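Local structure of ankyrin repeat domain protein (Legionella pneumophila subsp. pneumophila, 6MCA) at residues A[291-302]-A[328-339]. The protein is a Legionella effector, with ankyrin repeats and a cysteine protease-like part, and interacts with the host LARP7 component of the 7SK snRNP complex. Numbering follows the deposited sequence.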
ATOM      1  N   SER A 291       6.708   3.354 -21.265  1.00 33.31           N
ATOM      2  CA  SER A 291       6.419   2.992 -19.882  1.00 21.44           C
ATOM      3  C   SER A 291       7.364   1.922 -19.353  1.00 26.28           C
ATOM      4  O   SER A 291       7.839   2.025 -18.217  1.00 23.88           O
ATOM      5  CB  SER A 291       4.970   2.527 -19.753  1.00 27.40           C
ATOM      6  OG  SER A 291       4.074   3.622 -19.790  1.00 36.52           O
ATOM      7  N   VAL A 292       7.643   0.887 -20.143  1.00 20.62           N
ATOM      8  CA  VAL A 292       8.336  -0.302 -19.657  1.00 19.40           C
ATOM      9  C   VAL A 292       9.455  -0.659 -20.622  1.00 31.82           C
ATOM     10  O   VAL A 292       9.191  -0.998 -21.785  1.00 23.68           O
ATOM     11  CB  VAL A 292       7.379  -1.495 -19.493  1.00 21.62           C
ATOM     12  CG1 VAL A 292       8.172  -2.774 -19.287  1.00 22.49           C
ATOM     13  CG2 VAL A 292       6.421  -1.252 -18.338  1.00 22.39           C
ATOM     14  N   ASN A 293      10.693  -0.632 -20.127  1.00 22.33           N
ATOM     15  CA  ASN A 293      11.867  -0.990 -20.916  1.00 18.46           C
ATOM     16  C   ASN A 293      12.599  -2.161 -20.273  1.00 25.90           C
ATOM     17  O   ASN A 293      12.785  -2.196 -19.053  1.00 21.06           O
ATOM     18  CB  ASN A 293      12.821   0.200 -21.063  1.00 22.66           C
ATOM     19  CG  ASN A 293      12.263   1.283 -21.962  1.00 21.48           C
ATOM     20  OD1 ASN A 293      12.363   1.199 -23.186  1.00 23.80           O
ATOM     21  ND2 ASN A 293      11.672   2.307 -21.360  1.00 21.79           N
ATOM     22  N   ILE A 294      13.029  -3.113 -21.101  1.00 18.86           N
ATOM     23  CA  ILE A 294      13.702  -4.327 -20.654  1.00 17.79           C
ATOM     24  C   ILE A 294      15.073  -4.388 -21.313  1.00 18.32           C
ATOM     25  O   ILE A 294      15.179  -4.328 -22.544  1.00 23.31           O
ATOM     26  CB  ILE A 294      12.881  -5.587 -20.989  1.00 18.22           C
ATOM     27  CG1 ILE A 294      11.460  -5.466 -20.431  1.00 20.13           C
ATOM     28  CG2 ILE A 294      13.572  -6.834 -20.453  1.00 14.71           C
ATOM     29  CD1 ILE A 294      10.505  -6.510 -20.963  1.00 22.95           C
ATOM     30  N   TYR A 295      16.109  -4.522 -20.492  1.00 19.31           N
ATOM     31  CA  TYR A 295      17.500  -4.555 -20.907  1.00 20.91           C
ATOM     32  C   TYR A 295      18.132  -5.878 -20.497  1.00 21.11           C
ATOM     33  O   TYR A 295      17.645  -6.576 -19.603  1.00 24.29           O
ATOM     34  CB  TYR A 295      18.308  -3.409 -20.273  1.00 19.35           C
ATOM     35  CG  TYR A 295      17.613  -2.067 -20.213  1.00 14.51           C
ATOM     36  CD1 TYR A 295      16.653  -1.798 -19.244  1.00 16.77           C
ATOM     37  CD2 TYR A 295      17.945  -1.054 -21.103  1.00 20.51           C
ATOM     38  CE1 TYR A 295      16.024  -0.569 -19.182  1.00 13.21           C
ATOM     39  CE2 TYR A 295      17.324   0.179 -21.046  1.00 19.37           C
ATOM     40  CZ  TYR A 295      16.366   0.416 -20.084  1.00 33.36           C
ATOM     41  OH  TYR A 295      15.747   1.644 -20.027  1.00 38.00           O
ATOM     42  N   ARG A 296      19.243  -6.204 -21.153  1.00 19.69           N
ATOM     43  CA  ARG A 296      20.102  -7.298 -20.723  1.00 23.38           C
ATOM     44  C   ARG A 296      21.232  -6.737 -19.870  1.00 25.47           C
ATOM     45  O   ARG A 296      21.852  -5.732 -20.236  1.00 24.54           O
ATOM     46  CB  ARG A 296      20.673  -8.056 -21.922  1.00 21.98           C
ATOM     47  CG  ARG A 296      21.569  -9.225 -21.530  1.00 28.59           C
ATOM     48  CD  ARG A 296      22.477  -9.657 -22.673  1.00 33.76           C
ATOM     49  NE  ARG A 296      21.723 -10.035 -23.864  1.00 38.57           N
ATOM     50  CZ  ARG A 296      21.152 -11.223 -24.040  1.00 71.69           C
ATOM     51  NH1 ARG A 296      20.486 -11.480 -25.157  1.00 45.22           N
ATOM     52  NH2 ARG A 296      21.245 -12.153 -23.099  1.00 60.25           N
ATOM     53  N   ILE A 297      21.493  -7.380 -18.737  1.00 27.91           N
ATOM     54  CA  ILE A 297      22.566  -6.960 -17.841  1.00 23.24           C
ATOM     55  C   ILE A 297      23.873  -7.542 -18.370  1.00 28.22           C
ATOM     56  O   ILE A 297      24.125  -8.742 -18.246  1.00 33.79           O
ATOM     57  CB  ILE A 297      22.302  -7.401 -16.398  1.00 22.34           C
ATOM     58  CG1 ILE A 297      20.994  -6.791 -15.887  1.00 24.05           C
ATOM     59  CG2 ILE A 297      23.463  -7.009 -15.500  1.00 22.71           C
ATOM     60  CD1 ILE A 297      20.476  -7.434 -14.619  1.00 21.58           C
ATOM     61  N   THR A 298      24.705  -6.691 -18.972  1.00 16.92           N
ATOM     62  CA  THR A 298      25.968  -7.130 -19.550  1.00 28.83           C
ATOM     63  C   THR A 298      27.141  -7.017 -18.586  1.00 27.03           C
ATOM     64  O   THR A 298      28.197  -7.601 -18.852  1.00 37.81           O
ATOM     65  CB  THR A 298      26.282  -6.336 -20.824  1.00 21.71           C
ATOM     66  OG1 THR A 298      26.533  -4.964 -20.492  1.00 24.00           O
ATOM     67  CG2 THR A 298      25.117  -6.416 -21.803  1.00 15.79           C
ATOM     68  N   ARG A 299      26.986  -6.292 -17.476  1.00 27.09           N
ATOM     69  CA  ARG A 299      27.981  -6.242 -16.407  1.00 30.56           C
ATOM     70  C   ARG A 299      27.323  -6.701 -15.108  1.00 25.31           C
ATOM     71  O   ARG A 299      27.086  -5.893 -14.202  1.00 28.82           O
ATOM     72  CB  ARG A 299      28.575  -4.842 -16.254  1.00 27.19           C
ATOM     73  CG  ARG A 299      28.997  -4.186 -17.563  1.00 30.63           C
ATOM     74  CD  ARG A 299      29.412  -2.733 -17.351  1.00 28.94           C
ATOM     75  NE  ARG A 299      30.211  -2.220 -18.464  1.00 45.07           N
ATOM     76  CZ  ARG A 299      31.507  -2.461 -18.635  1.00 51.48           C
ATOM     77  NH1 ARG A 299      32.169  -3.209 -17.762  1.00 30.93           N
ATOM     78  NH2 ARG A 299      32.148  -1.954 -19.681  1.00 38.90           N
ATOM     79  N   PRO A 300      27.016  -7.996 -14.982  1.00 31.22           N
ATOM     80  CA  PRO A 300      26.379  -8.475 -13.744  1.00 34.97           C
ATOM     81  C   PRO A 300      27.286  -8.390 -12.531  1.00 39.72           C
ATOM     82  O   PRO A 300      26.786  -8.441 -11.399  1.00 40.95           O
ATOM     83  CB  PRO A 300      26.020  -9.930 -14.074  1.00 26.23           C
ATOM     84  CG  PRO A 300      27.034 -10.328 -15.091  1.00 29.96           C
ATOM     85  CD  PRO A 300      27.320  -9.099 -15.908  1.00 26.41           C
ATOM     86  N   GLU A 301      28.599  -8.260 -12.731  1.00 28.96           N
ATOM     87  CA  GLU A 301      29.529  -8.143 -11.616  1.00 35.52           C
ATOM     88  C   GLU A 301      29.344  -6.847 -10.837  1.00 39.96           C
ATOM     89  O   GLU A 301      29.828  -6.745  -9.705  1.00 41.50           O
ATOM     90  CB  GLU A 301      30.970  -8.241 -12.126  1.00 33.70           C
ATOM     91  CG  GLU A 301      31.373  -7.120 -13.079  1.00 32.09           C
ATOM     92  CD  GLU A 301      31.040  -7.426 -14.530  0.44 29.21           C
ATOM     93  OE1 GLU A 301      30.359  -8.440 -14.791  0.86 36.40           O
ATOM     94  OE2 GLU A 301      31.463  -6.650 -15.413  0.87 36.19           O
ATOM     95  N   ALA A 302      28.664  -5.857 -11.414  1.00 33.86           N
ATOM     96  CA  ALA A 302      28.405  -4.596 -10.733  1.00 27.42           C
ATOM     97  C   ALA A 302      27.157  -4.635  -9.862  1.00 31.20           C
ATOM     98  O   ALA A 302      26.919  -3.688  -9.105  1.00 33.14           O
ATOM     99  CB  ALA A 302      28.276  -3.462 -11.754  1.00 22.34           C
ATOM    100  N   GLN A 328      26.548   1.523 -15.011  1.00 25.61           N
ATOM    101  CA  GLN A 328      27.177   0.602 -14.069  1.00 30.68           C
ATOM    102  C   GLN A 328      26.867  -0.849 -14.420  1.00 28.58           C
ATOM    103  O   GLN A 328      27.764  -1.700 -14.428  1.00 23.65           O
ATOM    104  CB  GLN A 328      26.735   0.923 -12.641  1.00 21.72           C
ATOM    105  CG  GLN A 328      27.260   2.254 -12.120  1.00 37.43           C
ATOM    106  CD  GLN A 328      26.746   2.585 -10.732  1.00 43.56           C
ATOM    107  OE1 GLN A 328      26.264   1.713 -10.008  1.00 41.83           O
ATOM    108  NE2 GLN A 328      26.847   3.854 -10.351  1.00 38.36           N
ATOM    109  N   LEU A 329      25.604  -1.151 -14.720  1.00 18.82           N
ATOM    110  CA  LEU A 329      25.202  -2.511 -15.048  1.00 22.00           C
ATOM    111  C   LEU A 329      25.393  -2.860 -16.518  1.00 29.56           C
ATOM    112  O   LEU A 329      25.255  -4.034 -16.880  1.00 27.38           O
ATOM    113  CB  LEU A 329      23.735  -2.741 -14.665  1.00 25.04           C
ATOM    114  CG  LEU A 329      23.328  -2.413 -13.226  1.00 20.30           C
ATOM    115  CD1 LEU A 329      21.852  -2.711 -13.010  1.00 20.62           C
ATOM    116  CD2 LEU A 329      24.185  -3.184 -12.235  1.00 23.32           C
ATOM    117  N   GLY A 330      25.711  -1.883 -17.366  1.00 26.08           N
ATOM    118  CA  GLY A 330      25.827  -2.131 -18.790  1.00 21.88           C
ATOM    119  C   GLY A 330      24.512  -2.583 -19.389  1.00 23.33           C
ATOM    120  O   GLY A 330      24.438  -3.638 -20.025  1.00 21.74           O
ATOM    121  N   LEU A 331      23.465  -1.786 -19.186  1.00 16.41           N
ATOM    122  CA  LEU A 331      22.109  -2.168 -19.565  1.00 19.02           C
ATOM    123  C   LEU A 331      21.946  -2.046 -21.075  1.00 27.63           C
ATOM    124  O   LEU A 331      21.857  -0.937 -21.610  1.00 21.76           O
ATOM    125  CB  LEU A 331      21.092  -1.302 -18.829  1.00 15.54           C
ATOM    126  CG  LEU A 331      21.034  -1.522 -17.318  1.00 23.63           C
ATOM    127  CD1 LEU A 331      19.888  -0.734 -16.702  1.00 25.95           C
ATOM    128  CD2 LEU A 331      20.906  -3.006 -17.003  1.00 12.85           C
ATOM    129  N   LEU A 332      21.893  -3.186 -21.758  1.00 19.13           N
ATOM    130  CA  LEU A 332      21.721  -3.213 -23.205  1.00 17.67           C
ATOM    131  C   LEU A 332      20.239  -3.299 -23.541  1.00 20.69           C
ATOM    132  O   LEU A 332      19.600  -4.305 -23.205  1.00 21.30           O
ATOM    133  CB  LEU A 332      22.465  -4.396 -23.804  1.00 20.15           C
ATOM    134  CG  LEU A 332      22.296  -4.680 -25.297  1.00 36.24           C
ATOM    135  CD1 LEU A 332      22.593  -3.441 -26.126  1.00 21.48           C
ATOM    136  CD2 LEU A 332      23.189  -5.836 -25.716  1.00 23.91           C
ATOM    137  N   PRO A 333      19.656  -2.288 -24.188  1.00 31.94           N
ATOM    138  CA  PRO A 333      18.222  -2.335 -24.508  1.00 23.34           C
ATOM    139  C   PRO A 333      17.868  -3.570 -25.324  1.00 21.53           C
ATOM    140  O   PRO A 333      18.550  -3.917 -26.291  1.00 30.28           O
ATOM    141  CB  PRO A 333      17.997  -1.046 -25.306  1.00 25.41           C
ATOM    142  CG  PRO A 333      19.077  -0.131 -24.844  1.00 23.86           C
ATOM    143  CD  PRO A 333      20.268  -1.008 -24.581  1.00 32.55           C
ATOM    144  N   PHE A 334      16.785  -4.233 -24.923  1.00 24.39           N
ATOM    145  CA  PHE A 334      16.404  -5.499 -25.532  1.00 17.59           C
ATOM    146  C   PHE A 334      14.952  -5.487 -25.991  1.00 26.15           C
ATOM    147  O   PHE A 334      14.651  -5.879 -27.124  1.00 25.15           O
ATOM    148  CB  PHE A 334      16.641  -6.647 -24.549  1.00 23.08           C
ATOM    149  CG  PHE A 334      16.223  -7.992 -25.071  1.00 27.71           C
ATOM    150  CD1 PHE A 334      17.044  -8.701 -25.932  1.00 26.82           C
ATOM    151  CD2 PHE A 334      15.010  -8.549 -24.697  1.00 26.09           C
ATOM    152  CE1 PHE A 334      16.663  -9.939 -26.415  1.00 30.09           C
ATOM    153  CE2 PHE A 334      14.621  -9.786 -25.176  1.00 31.02           C
ATOM    154  CZ  PHE A 334      15.450 -10.483 -26.035  1.00 28.20           C
ATOM    155  N   ALA A 335      14.042  -5.044 -25.126  1.00 17.34           N
ATOM    156  CA  ALA A 335      12.623  -5.099 -25.442  1.00 21.91           C
ATOM    157  C   ALA A 335      11.889  -3.969 -24.736  1.00 18.15           C
ATOM    158  O   ALA A 335      12.450  -3.252 -23.906  1.00 24.07           O
ATOM    159  CB  ALA A 335      12.018  -6.455 -25.059  1.00 16.54           C
ATOM    160  N   GLN A 336      10.612  -3.821 -25.076  1.00 20.34           N
ATOM    161  CA  GLN A 336       9.754  -2.838 -24.435  1.00 28.11           C
ATOM    162  C   GLN A 336       8.352  -3.416 -24.340  1.00 25.98           C
ATOM    163  O   GLN A 336       8.003  -4.363 -25.048  1.00 21.12           O
ATOM    164  CB  GLN A 336       9.743  -1.509 -25.200  1.00 17.78           C
ATOM    165  CG  GLN A 336       9.285  -1.631 -26.643  1.00 40.36           C
ATOM    166  CD  GLN A 336       9.584  -0.388 -27.462  1.00 62.95           C
ATOM    167  OE1 GLN A 336      10.699  -0.207 -27.953  1.00 49.13           O
ATOM    168  NE2 GLN A 336       8.585   0.473 -27.619  1.00 38.71           N
ATOM    169  N   MET A 337       7.547  -2.839 -23.450  1.00 24.22           N
ATOM    170  CA  MET A 337       6.179  -3.312 -23.287  1.00 22.69           C
ATOM    171  C   MET A 337       5.206  -2.143 -23.413  1.00 35.21           C
ATOM    172  O   MET A 337       5.412  -1.094 -22.780  1.00 34.14           O
ATOM    173  CB  MET A 337       5.989  -4.030 -21.945  1.00 29.31           C
ATOM    174  CG  MET A 337       6.453  -5.480 -21.966  1.00 40.04           C
ATOM    175  SD  MET A 337       6.084  -6.394 -20.456  1.00 55.84           S
ATOM    176  CE  MET A 337       4.299  -6.250 -20.395  1.00 25.30           C
ATOM    177  N   PRO A 338       4.145  -2.283 -24.213  1.00 27.77           N
ATOM    178  CA  PRO A 338       3.165  -1.193 -24.414  1.00 33.74           C
ATOM    179  C   PRO A 338       2.195  -1.054 -23.246  1.00 39.61           C
ATOM    180  O   PRO A 338       0.994  -1.323 -23.338  1.00 53.51           O
ATOM    181  CB  PRO A 338       2.470  -1.617 -25.711  1.00 31.88           C
ATOM    182  CG  PRO A 338       2.520  -3.106 -25.680  1.00 37.85           C
ATOM    183  CD  PRO A 338       3.833  -3.466 -25.034  1.00 32.06           C
ATOM    184  N   ILE A 339       2.726  -0.621 -22.109  1.00 35.66           N
ATOM    185  CA  ILE A 339       1.920  -0.345 -20.927  1.00 35.86           C
ATOM    186  C   ILE A 339       1.435   1.096 -21.005  1.00 34.68           C
ATOM    187  O   ILE A 339       2.214   2.007 -21.310  1.00 36.79           O
ATOM    188  CB  ILE A 339       2.729  -0.595 -19.642  1.00 41.14           C
ATOM    189  CG1 ILE A 339       3.001  -2.092 -19.463  1.00 37.62           C
ATOM    190  CG2 ILE A 339       2.007  -0.030 -18.434  1.00 34.76           C
ATOM    191  CD1 ILE A 339       1.959  -2.816 -18.633  1.00 40.67           C
TER
HETATM  192  O   HOH W   1       7.380   0.997 -23.410  1.00 30.49           O
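V292 carries CG1 anti to its backbone N (chi1 168°) and CG2 beside that N, and this splits its two methyls between two partners. CG1 lies alongside M337, 3.7 Å from its CB, while CG2 reaches I339 at an oblique angle, 3.7 Å from CG1 of that residue. V358 of helix 355-364 packs on both V292 and M337, and L377 of helix 373-399 touches M337 and I339. Just beyond, S291 OG donates to I339 O (2.9 Å), approaching from above the carbonyl plane.

Strand 331-337 is an edge strand of a five-stranded antiparallel sheet, paired with 292-297, which in turn bonds to 276-280 on its other side. A classic beta bulge interrupts the pairing: F334 and A335 both face I294. I294 O therefore takes two backbone bonds, from F334 N at 2.9 Å, in the carbonyl plane, and from A335 N at 2.9 Å. The register shift sets Y295 opposite P333, with their side chains diverging; even so Y295 CD2 comes within 3.6 Å of P333 CA. L331 crosses Y295 obliquely, CB to CB 3.8 Å, and brings CD1 over one ring face near the rim. On the same face of the sheet as L331, I297 runs alongside it, and W277 of the neighbouring strand touches both.

At the helix end, G330 leaves the helix with positive phi, where helix 318-329 gives way to the edge strand. T298 holds OG1 between its own N and carbonyl carbon (chi1 67°), aimed at G330 O on a lone pair; the modelled 2.5 Å between T298 OG1 and G330 O is suspiciously short, and the exact length of this bond is doubtful. T298 N donates to the same oxygen, while R299 N donates to L329 O.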